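Local coordinates for hypothetical protein TT0907 (Thermus thermophilus, PDB 1WDI), which probably transfers and isomerises the ribose of S-adenosylmethionine onto the 7-aminomethyl group of preQ1-modified tRNA, giving epoxyqueuosine during queuosine biosynthesis, at residues R28-Y33 with F38-K43; D47-L52 with P191-R196; Y233-E238 with E265-E270; T307-V312 with E319-A324. One frame throughout, in Å; residues are numbered along the deposited sequence.

Overall arrangement
Contacts 1, 2, 3 and 4 follow one another along the chain, each closing before the next opens, and all four lie in one QueA-family region. Contact 1 is the hairpin of strands 28-32 and 40-44 in the large mixed sheet. Contact 2 begins just after it, on helix 48-51, where F51 packs against V31, Y33 and K43; the two centres are about 16 Å apart. Contact 4, its centre about 14 Å from that of contact 1, brings helix 318-330 to the hairpin through R320, which probably hydrogen-bonds Y33 O. Contacts 2 and 4 thus each touch the hairpin but not each other, while contact 3, centred about 29 Å from contact 1, stands apart on strand 231-235 of the same sheet.

Contact 1. Residues R28-Y33 with F38-K43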
loop_
_atom_site.group_PDB
_atom_site.type_symbol
_atom_site.label_atom_id
_atom_site.label_comp_id
_atom_site.label_asym_id
_atom_site.label_seq_id
_atom_site.Cartn_x
_atom_site.Cartn_y
_atom_site.Cartn_z
ATOM N N ARG A 28 7.625 -6.064 17.075
ATOM C CA ARG A 28 6.795 -5.633 18.192
ATOM C C ARG A 28 5.469 -5.043 17.715
ATOM O O ARG A 28 5.354 -4.576 16.581
ATOM C CB ARG A 28 7.554 -4.617 19.051
ATOM C CG ARG A 28 8.835 -5.187 19.666
ATOM C CD ARG A 28 9.548 -4.161 20.524
ATOM N NE ARG A 28 8.724 -3.751 21.656
ATOM C CZ ARG A 28 9.090 -2.845 22.555
ATOM N NH1 ARG A 28 10.272 -2.250 22.457
ATOM N NH2 ARG A 28 8.268 -2.526 23.544
ATOM N N LEU A 29 4.465 -5.088 18.585
ATOM C CA LEU A 29 3.151 -4.554 18.265
ATOM C C LEU A 29 2.636 -3.733 19.439
ATOM O O LEU A 29 2.457 -4.257 20.543
ATOM C CB LEU A 29 2.159 -5.692 17.971
ATOM C CG LEU A 29 0.691 -5.287 17.808
ATOM C CD1 LEU A 29 0.529 -4.432 16.543
ATOM C CD2 LEU A 29 -0.190 -6.525 17.728
ATOM N N MET A 30 2.418 -2.442 19.211
ATOM C CA MET A 30 1.886 -1.596 20.265
ATOM C C MET A 30 0.386 -1.511 20.044
ATOM O O MET A 30 -0.067 -1.073 18.984
ATOM C CB MET A 30 2.486 -0.179 20.221
ATOM C CG MET A 30 1.904 0.738 21.294
ATOM S SD MET A 30 2.364 2.501 21.173
ATOM C CE MET A 30 3.972 2.442 21.890
ATOM N N VAL A 31 -0.386 -1.954 21.031
ATOM C CA VAL A 31 -1.835 -1.885 20.929
ATOM C C VAL A 31 -2.288 -0.653 21.710
ATOM O O VAL A 31 -1.964 -0.513 22.892
ATOM C CB VAL A 31 -2.510 -3.137 21.536
ATOM C CG1 VAL A 31 -4.033 -3.028 21.391
ATOM C CG2 VAL A 31 -1.992 -4.407 20.841
ATOM N N VAL A 32 -3.009 0.249 21.052
ATOM C CA VAL A 32 -3.499 1.450 21.729
ATOM C C VAL A 32 -4.988 1.629 21.431
ATOM O O VAL A 32 -5.454 1.294 20.344
ATOM C CB VAL A 32 -2.700 2.710 21.290
ATOM C CG1 VAL A 32 -2.818 2.909 19.796
ATOM C CG2 VAL A 32 -3.207 3.944 22.037
ATOM N N TYR A 33 -5.737 2.146 22.400
ATOM C CA TYR A 33 -7.176 2.325 22.225
ATOM C C TYR A 33 -7.632 3.757 21.927
ATOM O O TYR A 33 -7.140 4.709 22.533
ATOM C CB TYR A 33 -7.901 1.790 23.459
ATOM C CG TYR A 33 -7.600 0.335 23.739
ATOM C CD1 TYR A 33 -6.406 -0.044 24.348
ATOM C CD2 TYR A 33 -8.491 -0.670 23.353
ATOM C CE1 TYR A 33 -6.100 -1.387 24.565
ATOM C CE2 TYR A 33 -8.194 -2.019 23.563
ATOM C CZ TYR A 33 -6.995 -2.368 24.169
ATOM O OH TYR A 33 -6.679 -3.696 24.360
ATOM N N PHE A 38 -5.928 6.517 28.367
ATOM C CA PHE A 38 -4.734 6.209 27.604
ATOM C C PHE A 38 -4.250 4.859 28.142
ATOM O O PHE A 38 -4.064 4.699 29.343
ATOM C CB PHE A 38 -3.655 7.262 27.858
ATOM C CG PHE A 38 -2.370 7.013 27.113
ATOM C CD1 PHE A 38 -2.228 7.420 25.789
ATOM C CD2 PHE A 38 -1.302 6.376 27.736
ATOM C CE1 PHE A 38 -1.038 7.200 25.095
ATOM C CE2 PHE A 38 -0.107 6.150 27.055
ATOM C CZ PHE A 38 0.029 6.563 25.732
ATOM N N ARG A 39 -4.063 3.890 27.259
ATOM C CA ARG A 39 -3.586 2.580 27.675
ATOM C C ARG A 39 -3.081 1.818 26.464
ATOM O O ARG A 39 -3.677 1.868 25.387
ATOM C CB ARG A 39 -4.695 1.788 28.385
ATOM C CG ARG A 39 -5.907 1.465 27.537
ATOM C CD ARG A 39 -7.007 0.846 28.395
ATOM N NE ARG A 39 -8.158 0.422 27.602
ATOM C CZ ARG A 39 -8.970 1.246 26.946
ATOM N NH1 ARG A 39 -8.778 2.565 26.981
ATOM N NH2 ARG A 39 -9.976 0.746 26.238
ATOM N N VAL A 40 -1.960 1.139 26.644
ATOM C CA VAL A 40 -1.367 0.380 25.566
ATOM C C VAL A 40 -0.914 -0.982 26.069
ATOM O O VAL A 40 -0.760 -1.202 27.272
ATOM C CB VAL A 40 -0.135 1.113 24.976
ATOM C CG1 VAL A 40 -0.513 2.526 24.544
ATOM C CG2 VAL A 40 0.982 1.160 26.008
ATOM N N ALA A 41 -0.727 -1.901 25.134
ATOM C CA ALA A 41 -0.231 -3.224 25.461
ATOM C C ALA A 41 1.009 -3.347 24.596
ATOM O O ALA A 41 0.977 -3.006 23.414
ATOM C CB ALA A 41 -1.256 -4.298 25.089
ATOM N N HIS A 42 2.112 -3.792 25.188
ATOM C CA HIS A 42 3.350 -3.960 24.445
ATOM C C HIS A 42 3.445 -5.433 24.081
ATOM O O HIS A 42 3.797 -6.274 24.909
ATOM C CB HIS A 42 4.536 -3.508 25.300
ATOM C CG HIS A 42 4.510 -2.044 25.611
ATOM N ND1 HIS A 42 4.634 -1.077 24.637
ATOM C CD2 HIS A 42 4.299 -1.380 26.774
ATOM C CE1 HIS A 42 4.497 0.119 25.183
ATOM N NE2 HIS A 42 4.293 -0.037 26.479
ATOM N N LYS A 43 3.111 -5.728 22.827
ATOM C CA LYS A 43 3.093 -7.094 22.321
ATOM C C LYS A 43 3.985 -7.290 21.106
ATOM O O LYS A 43 4.935 -6.540 20.867
ATOM C CB LYS A 43 1.655 -7.468 21.931
ATOM C CG LYS A 43 0.651 -7.455 23.086
ATOM C CD LYS A 43 0.740 -8.742 23.897
ATOM C CE LYS A 43 -0.072 -8.651 25.182
ATOM N NZ LYS A 43 -0.074 -9.951 25.917
HETATM O O HOH W 1 6.024 -4.344 22.278
HETATM O O HOH W 2 -5.917 4.451 24.915
#
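A beta hairpin brings R28-Y33 against F38-K43, its strands 28-32 and 40-43 running antiparallel at 165°. L29 and K43 form one hydrogen-bonded pair, with L29 N to K43 O at 2.7 Å and K43 N to L29 O at 2.8 Å. V31 N donates to A41 O at 2.9 Å, almost straight at 175°. V31 CB and A41 CB touch on the face they share with L29 and K43, and F51 packs there as well. M30, V32, V40 and H42 occupy the other face, where helix 318-330 packs on M30, V40 and H42 while V32 meets I344; V32 CB lies 3.9 Å from V40 CG1. Strand 28-32 also pairs in parallel with strand 341-344, which joins the hairpin to the large mixed sheet, with strand 40-44 at its edge within this chain. Near the turn, the R39 guanidinium lies flat over one face of the Y33 ring, planes 10° apart, an off-centre cation-pi stack with R39 CZ 4.1 Å from the ring centroid. R39 CG sits between its backbone N and carbonyl carbon, and the extended chain beyond carries the group across the ring; R39 NH1 bonds P37 O. At the far end water 1 accepts from R28 NE and donates to K43 O, both at 2.8 Å, while R28 NH1 goes to E331 O and H42 ND1 bonds Y333 OH.

Contact 2. Residues D47-L52 with P191-R196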
loop_
_atom_site.group_PDB
_atom_site.type_symbol
_atom_site.label_atom_id
_atom_site.label_comp_id
_atom_site.label_asym_id
_atom_site.label_seq_id
_atom_site.Cartn_x
_atom_site.Cartn_y
_atom_site.Cartn_z
ATOM N N ASP A 47 0.887 -11.714 18.334
ATOM C CA ASP A 47 -0.154 -11.690 19.362
ATOM C C ASP A 47 -1.474 -11.102 18.891
ATOM O O ASP A 47 -2.443 -11.046 19.651
ATOM C CB ASP A 47 0.322 -10.909 20.586
ATOM C CG ASP A 47 1.451 -11.598 21.296
ATOM O OD1 ASP A 47 1.316 -12.806 21.542
ATOM O OD2 ASP A 47 2.464 -10.938 21.607
ATOM N N LEU A 48 -1.512 -10.669 17.637
ATOM C CA LEU A 48 -2.715 -10.078 17.063
ATOM C C LEU A 48 -4.014 -10.853 17.342
ATOM O O LEU A 48 -5.039 -10.249 17.664
ATOM C CB LEU A 48 -2.526 -9.893 15.551
ATOM C CG LEU A 48 -3.660 -9.226 14.763
ATOM C CD1 LEU A 48 -3.911 -7.810 15.292
ATOM C CD2 LEU A 48 -3.286 -9.190 13.278
ATOM N N PRO A 49 -3.988 -12.199 17.243
ATOM C CA PRO A 49 -5.201 -12.991 17.495
ATOM C C PRO A 49 -5.863 -12.694 18.845
ATOM O O PRO A 49 -7.086 -12.782 18.984
ATOM C CB PRO A 49 -4.698 -14.433 17.398
ATOM C CG PRO A 49 -3.585 -14.325 16.399
ATOM C CD PRO A 49 -2.866 -13.080 16.879
ATOM N N GLU A 50 -5.045 -12.342 19.832
ATOM C CA GLU A 50 -5.533 -12.010 21.167
ATOM C C GLU A 50 -6.451 -10.803 21.162
ATOM O O GLU A 50 -7.352 -10.694 21.994
ATOM C CB GLU A 50 -4.367 -11.677 22.096
ATOM C CG GLU A 50 -3.660 -12.853 22.711
ATOM C CD GLU A 50 -2.476 -12.403 23.542
ATOM O OE1 GLU A 50 -2.591 -11.354 24.215
ATOM O OE2 GLU A 50 -1.439 -13.096 23.526
ATOM N N PHE A 51 -6.211 -9.884 20.233
ATOM C CA PHE A 51 -6.999 -8.665 20.172
ATOM C C PHE A 51 -8.117 -8.663 19.155
ATOM O O PHE A 51 -8.880 -7.708 19.066
ATOM C CB PHE A 51 -6.066 -7.476 19.955
ATOM C CG PHE A 51 -5.039 -7.338 21.039
ATOM C CD1 PHE A 51 -3.825 -8.013 20.958
ATOM C CD2 PHE A 51 -5.324 -6.605 22.187
ATOM C CE1 PHE A 51 -2.909 -7.967 22.007
ATOM C CE2 PHE A 51 -4.413 -6.551 23.244
ATOM C CZ PHE A 51 -3.204 -7.236 23.154
ATOM N N LEU A 52 -8.225 -9.737 18.388
ATOM C CA LEU A 52 -9.293 -9.823 17.413
ATOM C C LEU A 52 -10.299 -10.838 17.926
ATOM O O LEU A 52 -10.105 -11.431 18.993
ATOM C CB LEU A 52 -8.743 -10.263 16.059
ATOM C CG LEU A 52 -7.695 -9.339 15.439
ATOM C CD1 LEU A 52 -7.402 -9.807 14.019
ATOM C CD2 LEU A 52 -8.203 -7.903 15.433
ATOM N N PRO A 191 2.557 -16.822 6.941
ATOM C CA PRO A 191 1.515 -17.799 6.624
ATOM C C PRO A 191 0.929 -18.372 7.916
ATOM O O PRO A 191 -0.266 -18.650 7.996
ATOM C CB PRO A 191 2.271 -18.847 5.805
ATOM C CG PRO A 191 3.284 -18.015 5.078
ATOM C CD PRO A 191 3.788 -17.097 6.177
ATOM N N GLU A 192 1.781 -18.533 8.927
ATOM C CA GLU A 192 1.358 -19.063 10.226
ATOM C C GLU A 192 0.343 -18.141 10.900
ATOM O O GLU A 192 -0.705 -18.585 11.363
ATOM C CB GLU A 192 2.558 -19.230 11.165
ATOM C CG GLU A 192 3.580 -20.292 10.771
ATOM C CD GLU A 192 4.379 -19.929 9.535
ATOM O OE1 GLU A 192 4.711 -18.736 9.364
ATOM O OE2 GLU A 192 4.689 -20.845 8.740
ATOM N N LEU A 193 0.667 -16.855 10.967
ATOM C CA LEU A 193 -0.232 -15.888 11.589
ATOM C C LEU A 193 -1.562 -15.870 10.853
ATOM O O LEU A 193 -2.625 -15.862 11.471
ATOM C CB LEU A 193 0.390 -14.489 11.567
ATOM C CG LEU A 193 -0.503 -13.345 12.054
ATOM C CD1 LEU A 193 -1.093 -13.693 13.417
ATOM C CD2 LEU A 193 0.322 -12.056 12.122
ATOM N N LEU A 194 -1.500 -15.861 9.529
ATOM C CA LEU A 194 -2.718 -15.857 8.738
ATOM C C LEU A 194 -3.564 -17.091 9.063
ATOM O O LEU A 194 -4.766 -16.980 9.282
ATOM C CB LEU A 194 -2.383 -15.803 7.239
ATOM C CG LEU A 194 -1.831 -14.453 6.746
ATOM C CD1 LEU A 194 -1.454 -14.533 5.263
ATOM C CD2 LEU A 194 -2.890 -13.363 6.967
ATOM N N GLU A 195 -2.935 -18.262 9.125
ATOM C CA GLU A 195 -3.675 -19.486 9.427
ATOM C C GLU A 195 -4.304 -19.432 10.817
ATOM O O GLU A 195 -5.464 -19.809 10.993
ATOM C CB GLU A 195 -2.761 -20.708 9.317
ATOM C CG GLU A 195 -3.497 -22.042 9.385
ATOM C CD GLU A 195 -4.644 -22.136 8.383
ATOM O OE1 GLU A 195 -4.477 -21.686 7.228
ATOM O OE2 GLU A 195 -5.710 -22.673 8.747
ATOM N N ARG A 196 -3.547 -18.965 11.807
ATOM C CA ARG A 196 -4.084 -18.865 13.157
ATOM C C ARG A 196 -5.327 -17.974 13.142
ATOM O O ARG A 196 -6.311 -18.256 13.824
ATOM C CB ARG A 196 -3.028 -18.291 14.112
ATOM C CG ARG A 196 -1.846 -19.236 14.371
ATOM C CD ARG A 196 -0.732 -18.534 15.137
ATOM N NE ARG A 196 -1.202 -18.029 16.423
ATOM C CZ ARG A 196 -0.770 -16.907 16.990
ATOM N NH1 ARG A 196 0.153 -16.165 16.383
ATOM N NH2 ARG A 196 -1.267 -16.528 18.165
#
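P49 meets helix 191-196 with its pyrrolidine ring, and two kinds of contact carry the meeting. The first is apolar: L193 CD1 rests against the ring, with P49 CD at 3.9 Å, and the two side chains cross at a slant. In L193, CG anti to the backbone N (chi1 174°) helps bring the end of the side chain, CD1, to the proline. The second is aliphatic-to-planar packing. P49 CG lies over one face of the R196 guanidinium, 3.6 Å above its plane and offset toward the rim, with R196 NH2 3.7 Å from P49 CG. A bend at chi3 (59°) turns the end of the arginine across the proline, the two side chains meeting at about a right angle. R196 NH1 hydrogen-bonds R46 O, in the residues leading into helix 48-51. L197, one turn on from L193, also touches P49, and V45 packs on L193, so the short helix 48-51 and the residues leading into it lean on helix 191-199. Proline carbons against a flat face leave the in-plane N-H groups of R196 directed past the ring, compatible with the arginine packing and hydrogen-bonding at once.

Contact 3. Residues Y233-E238 with E265-E270; sequences YAIPEE and ESAYRE
Y233 OH and S266 OG share a hydrogen bond of 3.1 Å in which either hydroxyl may be the donor. The serine oxygen comes to the edge of the tyrosine ring, near its plane. Y233 CG sits between its own backbone N and carbonyl carbon (chi1 62°), and from there the ring reaches out to the end of helix 258-266. A267 CB approaches the same ring obliquely, 3.8 Å from Y233 OH. It also meets I235 CD1 at 3.4 Å, tighter than usual for two carbons, so the methyls are pressed together. The contact joins strand 231-235 of the large mixed sheet to the place where helix 258-266 ends and the chain enters the small two-stranded sheet of 268-269 and 273-274. V274, from that second strand, packs on both I235 and A267, while strand 277-281 pairs with strand 231-235. A phenylalanine in place of Y233 would probably keep much of the ring packing but leave S266 OG without this hydroxyl partner. Past the helix end, R269 NH1 turns back and bonds two carbonyls, S266 O at 2.9 Å and Y268 O at 2.9 Å. Both oxygens lie close to the guanidinium plane; the bond to S266 O is the straighter, at 168° against 148°.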
loop_
_atom_site.group_PDB
_atom_site.type_symbol
_atom_site.label_atom_id
_atom_site.label_comp_id
_atom_site.label_asym_id
_atom_site.label_seq_id
_atom_site.Cartn_x
_atom_site.Cartn_y
_atom_site.Cartn_z
ATOM N N TYR A 233 -7.166 1.831 -7.254
ATOM C CA TYR A 233 -7.410 0.549 -6.600
ATOM C C TYR A 233 -8.642 -0.150 -7.153
ATOM O O TYR A 233 -9.422 0.429 -7.904
ATOM C CB TYR A 233 -7.615 0.776 -5.099
ATOM C CG TYR A 233 -8.823 1.642 -4.813
ATOM C CD1 TYR A 233 -10.112 1.102 -4.804
ATOM C CD2 TYR A 233 -8.684 3.018 -4.624
ATOM C CE1 TYR A 233 -11.236 1.912 -4.618
ATOM C CE2 TYR A 233 -9.793 3.835 -4.436
ATOM C CZ TYR A 233 -11.067 3.277 -4.434
ATOM O OH TYR A 233 -12.164 4.088 -4.246
ATOM N N ALA A 234 -8.817 -1.402 -6.752
ATOM C CA ALA A 234 -9.972 -2.176 -7.176
ATOM C C ALA A 234 -10.445 -2.994 -5.990
ATOM O O ALA A 234 -9.647 -3.633 -5.309
ATOM C CB ALA A 234 -9.608 -3.092 -8.346
ATOM N N ILE A 235 -11.744 -2.951 -5.731
ATOM C CA ILE A 235 -12.312 -3.713 -4.635
ATOM C C ILE A 235 -13.184 -4.833 -5.191
ATOM O O ILE A 235 -14.213 -4.578 -5.815
ATOM C CB ILE A 235 -13.168 -2.829 -3.716
ATOM C CG1 ILE A 235 -12.311 -1.703 -3.129
ATOM C CG2 ILE A 235 -13.780 -3.685 -2.612
ATOM C CD1 ILE A 235 -13.057 -0.806 -2.190
ATOM N N PRO A 236 -12.771 -6.091 -4.978
ATOM C CA PRO A 236 -13.526 -7.253 -5.457
ATOM C C PRO A 236 -14.948 -7.240 -4.912
ATOM O O PRO A 236 -15.197 -6.766 -3.796
ATOM C CB PRO A 236 -12.718 -8.434 -4.918
ATOM C CG PRO A 236 -11.317 -7.905 -4.924
ATOM C CD PRO A 236 -11.502 -6.512 -4.357
ATOM N N GLU A 237 -15.878 -7.769 -5.695
ATOM C CA GLU A 237 -17.276 -7.821 -5.286
ATOM C C GLU A 237 -17.465 -8.531 -3.950
ATOM O O GLU A 237 -18.239 -8.077 -3.107
ATOM C CB GLU A 237 -18.103 -8.534 -6.351
ATOM C CG GLU A 237 -18.028 -7.899 -7.725
ATOM C CD GLU A 237 -18.513 -8.839 -8.804
ATOM O OE1 GLU A 237 -19.727 -9.138 -8.840
ATOM O OE2 GLU A 237 -17.675 -9.291 -9.607
ATOM N N GLU A 238 -16.773 -9.651 -3.760
ATOM C CA GLU A 238 -16.892 -10.411 -2.514
ATOM C C GLU A 238 -16.399 -9.600 -1.316
ATOM O O GLU A 238 -16.912 -9.746 -0.208
ATOM C CB GLU A 238 -16.100 -11.725 -2.607
ATOM C CG GLU A 238 -14.597 -11.533 -2.723
ATOM C CD GLU A 238 -13.856 -12.814 -3.083
ATOM O OE1 GLU A 238 -13.837 -13.762 -2.261
ATOM O OE2 GLU A 238 -13.289 -12.869 -4.196
ATOM N N GLU A 265 -12.358 3.880 2.577
ATOM C CA GLU A 265 -13.049 5.139 2.847
ATOM C C GLU A 265 -13.426 5.877 1.556
ATOM O O GLU A 265 -14.475 6.502 1.479
ATOM C CB GLU A 265 -12.186 6.034 3.747
ATOM C CG GLU A 265 -11.962 5.490 5.174
ATOM C CD GLU A 265 -13.244 5.379 5.999
ATOM O OE1 GLU A 265 -14.123 6.255 5.868
ATOM O OE2 GLU A 265 -13.372 4.428 6.802
ATOM N N SER A 266 -12.576 5.790 0.541
ATOM C CA SER A 266 -12.853 6.443 -0.737
ATOM C C SER A 266 -13.981 5.747 -1.507
ATOM O O SER A 266 -14.702 6.381 -2.279
ATOM C CB SER A 266 -11.598 6.459 -1.603
ATOM O OG SER A 266 -11.913 6.883 -2.921
ATOM N N ALA A 267 -14.129 4.444 -1.284
ATOM C CA ALA A 267 -15.147 3.647 -1.966
ATOM C C ALA A 267 -16.504 3.663 -1.275
ATOM O O ALA A 267 -17.460 3.073 -1.770
ATOM C CB ALA A 267 -14.664 2.209 -2.106
ATOM N N TYR A 268 -16.589 4.328 -0.128
ATOM C CA TYR A 268 -17.842 4.402 0.614
ATOM C C TYR A 268 -18.817 5.377 -0.037
ATOM O O TYR A 268 -18.425 6.472 -0.437
ATOM C CB TYR A 268 -17.583 4.860 2.052
ATOM C CG TYR A 268 -18.838 4.966 2.891
ATOM C CD1 TYR A 268 -19.406 3.838 3.478
ATOM C CD2 TYR A 268 -19.475 6.199 3.074
ATOM C CE1 TYR A 268 -20.581 3.929 4.232
ATOM C CE2 TYR A 268 -20.651 6.301 3.821
ATOM C CZ TYR A 268 -21.196 5.166 4.397
ATOM O OH TYR A 268 -22.344 5.266 5.153
ATOM N N ARG A 269 -20.081 4.976 -0.129
ATOM C CA ARG A 269 -21.126 5.818 -0.699
ATOM C C ARG A 269 -22.282 5.823 0.290
ATOM O O ARG A 269 -22.770 4.762 0.692
ATOM C CB ARG A 269 -21.605 5.260 -2.044
ATOM C CG ARG A 269 -20.537 5.216 -3.127
ATOM C CD ARG A 269 -20.229 6.598 -3.690
ATOM N NE ARG A 269 -19.192 6.533 -4.719
ATOM C CZ ARG A 269 -17.888 6.482 -4.467
ATOM N NH1 ARG A 269 -17.453 6.503 -3.216
ATOM N NH2 ARG A 269 -17.019 6.383 -5.465
ATOM N N GLU A 270 -22.716 7.011 0.688
ATOM C CA GLU A 270 -23.808 7.131 1.642
ATOM C C GLU A 270 -25.068 6.416 1.151
ATOM O O GLU A 270 -25.454 6.535 -0.010
ATOM C CB GLU A 270 -24.111 8.608 1.915
ATOM C CG GLU A 270 -25.051 8.841 3.093
ATOM C CD GLU A 270 -24.578 8.148 4.363
ATOM O OE1 GLU A 270 -23.385 8.277 4.710
ATOM O OE2 GLU A 270 -25.400 7.482 5.024
#

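Contact 4. Residues T307-V312 with E319-A324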
loop_
_atom_site.group_PDB
_atom_site.type_symbol
_atom_site.label_atom_id
_atom_site.label_comp_id
_atom_site.label_asym_id
_atom_site.label_seq_id
_atom_site.Cartn_x
_atom_site.Cartn_y
_atom_site.Cartn_z
ATOM N N THR A 307 2.336 12.585 6.101
ATOM C CA THR A 307 0.896 12.592 5.869
ATOM C C THR A 307 0.295 11.297 6.427
ATOM O O THR A 307 -0.878 11.252 6.789
ATOM C CB THR A 307 0.558 12.711 4.357
ATOM O OG1 THR A 307 1.198 11.655 3.634
ATOM C CG2 THR A 307 1.035 14.056 3.806
ATOM N N LEU A 308 1.108 10.248 6.499
ATOM C CA LEU A 308 0.655 8.967 7.032
ATOM C C LEU A 308 0.386 9.103 8.529
ATOM O O LEU A 308 -0.591 8.554 9.042
ATOM C CB LEU A 308 1.702 7.884 6.767
ATOM C CG LEU A 308 1.840 7.491 5.289
ATOM C CD1 LEU A 308 3.125 6.708 5.069
ATOM C CD2 LEU A 308 0.627 6.675 4.862
ATOM N N LEU A 309 1.245 9.847 9.225
ATOM C CA LEU A 309 1.061 10.078 10.656
ATOM C C LEU A 309 -0.211 10.887 10.849
ATOM O O LEU A 309 -0.927 10.713 11.836
ATOM C CB LEU A 309 2.233 10.871 11.249
ATOM C CG LEU A 309 2.046 11.209 12.738
ATOM C CD1 LEU A 309 2.143 9.924 13.556
ATOM C CD2 LEU A 309 3.109 12.204 13.201
ATOM N N MET A 310 -0.471 11.786 9.905
ATOM C CA MET A 310 -1.653 12.636 9.954
ATOM C C MET A 310 -2.925 11.812 9.818
ATOM O O MET A 310 -3.946 12.127 10.429
ATOM C CB MET A 310 -1.595 13.692 8.844
ATOM C CG MET A 310 -0.762 14.910 9.200
ATOM S SD MET A 310 -0.582 16.074 7.825
ATOM C CE MET A 310 1.171 16.298 7.806
ATOM N N LEU A 311 -2.867 10.764 9.004
ATOM C CA LEU A 311 -4.025 9.900 8.828
ATOM C C LEU A 311 -4.263 9.139 10.136
ATOM O O LEU A 311 -5.400 9.017 10.593
ATOM C CB LEU A 311 -3.791 8.922 7.668
ATOM C CG LEU A 311 -4.923 7.938 7.328
ATOM C CD1 LEU A 311 -4.683 7.366 5.925
ATOM C CD2 LEU A 311 -4.989 6.818 8.370
ATOM N N VAL A 312 -3.196 8.629 10.744
ATOM C CA VAL A 312 -3.361 7.912 12.008
ATOM C C VAL A 312 -3.931 8.879 13.043
ATOM O O VAL A 312 -4.816 8.518 13.814
ATOM C CB VAL A 312 -2.019 7.332 12.525
ATOM C CG1 VAL A 312 -2.184 6.815 13.960
ATOM C CG2 VAL A 312 -1.572 6.199 11.622
ATOM N N GLU A 319 -3.444 14.361 19.703
ATOM C CA GLU A 319 -2.716 14.347 20.967
ATOM C C GLU A 319 -2.412 12.921 21.433
ATOM O O GLU A 319 -1.280 12.630 21.803
ATOM C CB GLU A 319 -3.508 15.114 22.037
ATOM C CG GLU A 319 -2.923 15.082 23.452
ATOM C CD GLU A 319 -1.441 15.446 23.514
ATOM O OE1 GLU A 319 -0.974 16.246 22.677
ATOM O OE2 GLU A 319 -0.741 14.937 24.420
ATOM N N ARG A 320 -3.402 12.031 21.404
ATOM C CA ARG A 320 -3.166 10.651 21.827
ATOM C C ARG A 320 -2.170 9.953 20.905
ATOM O O ARG A 320 -1.386 9.106 21.347
ATOM C CB ARG A 320 -4.480 9.851 21.886
ATOM C CG ARG A 320 -4.272 8.396 22.309
ATOM C CD ARG A 320 -5.522 7.753 22.886
ATOM N NE ARG A 320 -5.926 8.376 24.142
ATOM C CZ ARG A 320 -6.966 7.995 24.868
ATOM N NH1 ARG A 320 -7.719 6.976 24.467
ATOM N NH2 ARG A 320 -7.266 8.645 25.988
ATOM N N THR A 321 -2.193 10.308 19.623
ATOM C CA THR A 321 -1.266 9.716 18.667
ATOM C C THR A 321 0.170 10.137 18.981
ATOM O O THR A 321 1.073 9.300 19.016
ATOM C CB THR A 321 -1.610 10.126 17.219
ATOM O OG1 THR A 321 -2.873 9.558 16.854
ATOM C CG2 THR A 321 -0.542 9.633 16.251
ATOM N N LEU A 322 0.387 11.429 19.215
ATOM C CA LEU A 322 1.731 11.911 19.538
ATOM C C LEU A 322 2.223 11.288 20.852
ATOM O O LEU A 322 3.397 10.959 20.993
ATOM C CB LEU A 322 1.740 13.442 19.640
ATOM C CG LEU A 322 1.315 14.173 18.359
ATOM C CD1 LEU A 322 1.392 15.680 18.573
ATOM C CD2 LEU A 322 2.212 13.752 17.207
ATOM N N GLU A 323 1.321 11.132 21.814
ATOM C CA GLU A 323 1.674 10.527 23.094
ATOM C C GLU A 323 2.155 9.086 22.873
ATOM O O GLU A 323 3.204 8.686 23.377
ATOM C CB GLU A 323 0.461 10.531 24.030
ATOM C CG GLU A 323 0.138 11.892 24.636
ATOM C CD GLU A 323 -1.258 11.955 25.218
ATOM O OE1 GLU A 323 -1.888 10.888 25.383
ATOM O OE2 GLU A 323 -1.730 13.073 25.513
ATOM N N ALA A 324 1.386 8.317 22.106
ATOM C CA ALA A 324 1.733 6.927 21.819
ATOM C C ALA A 324 3.054 6.831 21.068
ATOM O O ALA A 324 3.845 5.913 21.300
ATOM C CB ALA A 324 0.618 6.264 21.008
#
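Helices 307-312 and 319-324 run with their N-to-C directions 119° apart, their axes 10.1 Å from each other at closest approach, and V312 and T321 have the nearest CA atoms, at 7.2 Å. T321 carries most of the contact from helix 319-324. Its CG2 methyl touches L309 CD1 at 3.8 Å, those two side chains sliding past each other in opposite directions, and meets V312 CG1 at 4.0 Å in an oblique crossing. CG2 stands anti to the backbone N of T321, beside the carbonyl carbon, while OG1 takes the position beside the backbone N (chi1 -66°) and bonds G317 O, one turn back in the chain. The other branch of L309 reaches L322, with L309 CD2 and L322 CD2 4.4 Å apart. Helices 307-316 and 318-330 are consecutive, joined by a tight connection at G317; V312 also packs on I344, and A324 on M342, both of strand 341-344. A serine at T321 would probably keep the hydroxyl for G317 O yet open a gap beside L309 and V312, where the methyl had been. With its hydroxyl satisfied by G317 O, T321 can sit in a largely apolar interface, its methyl against L309 and V312.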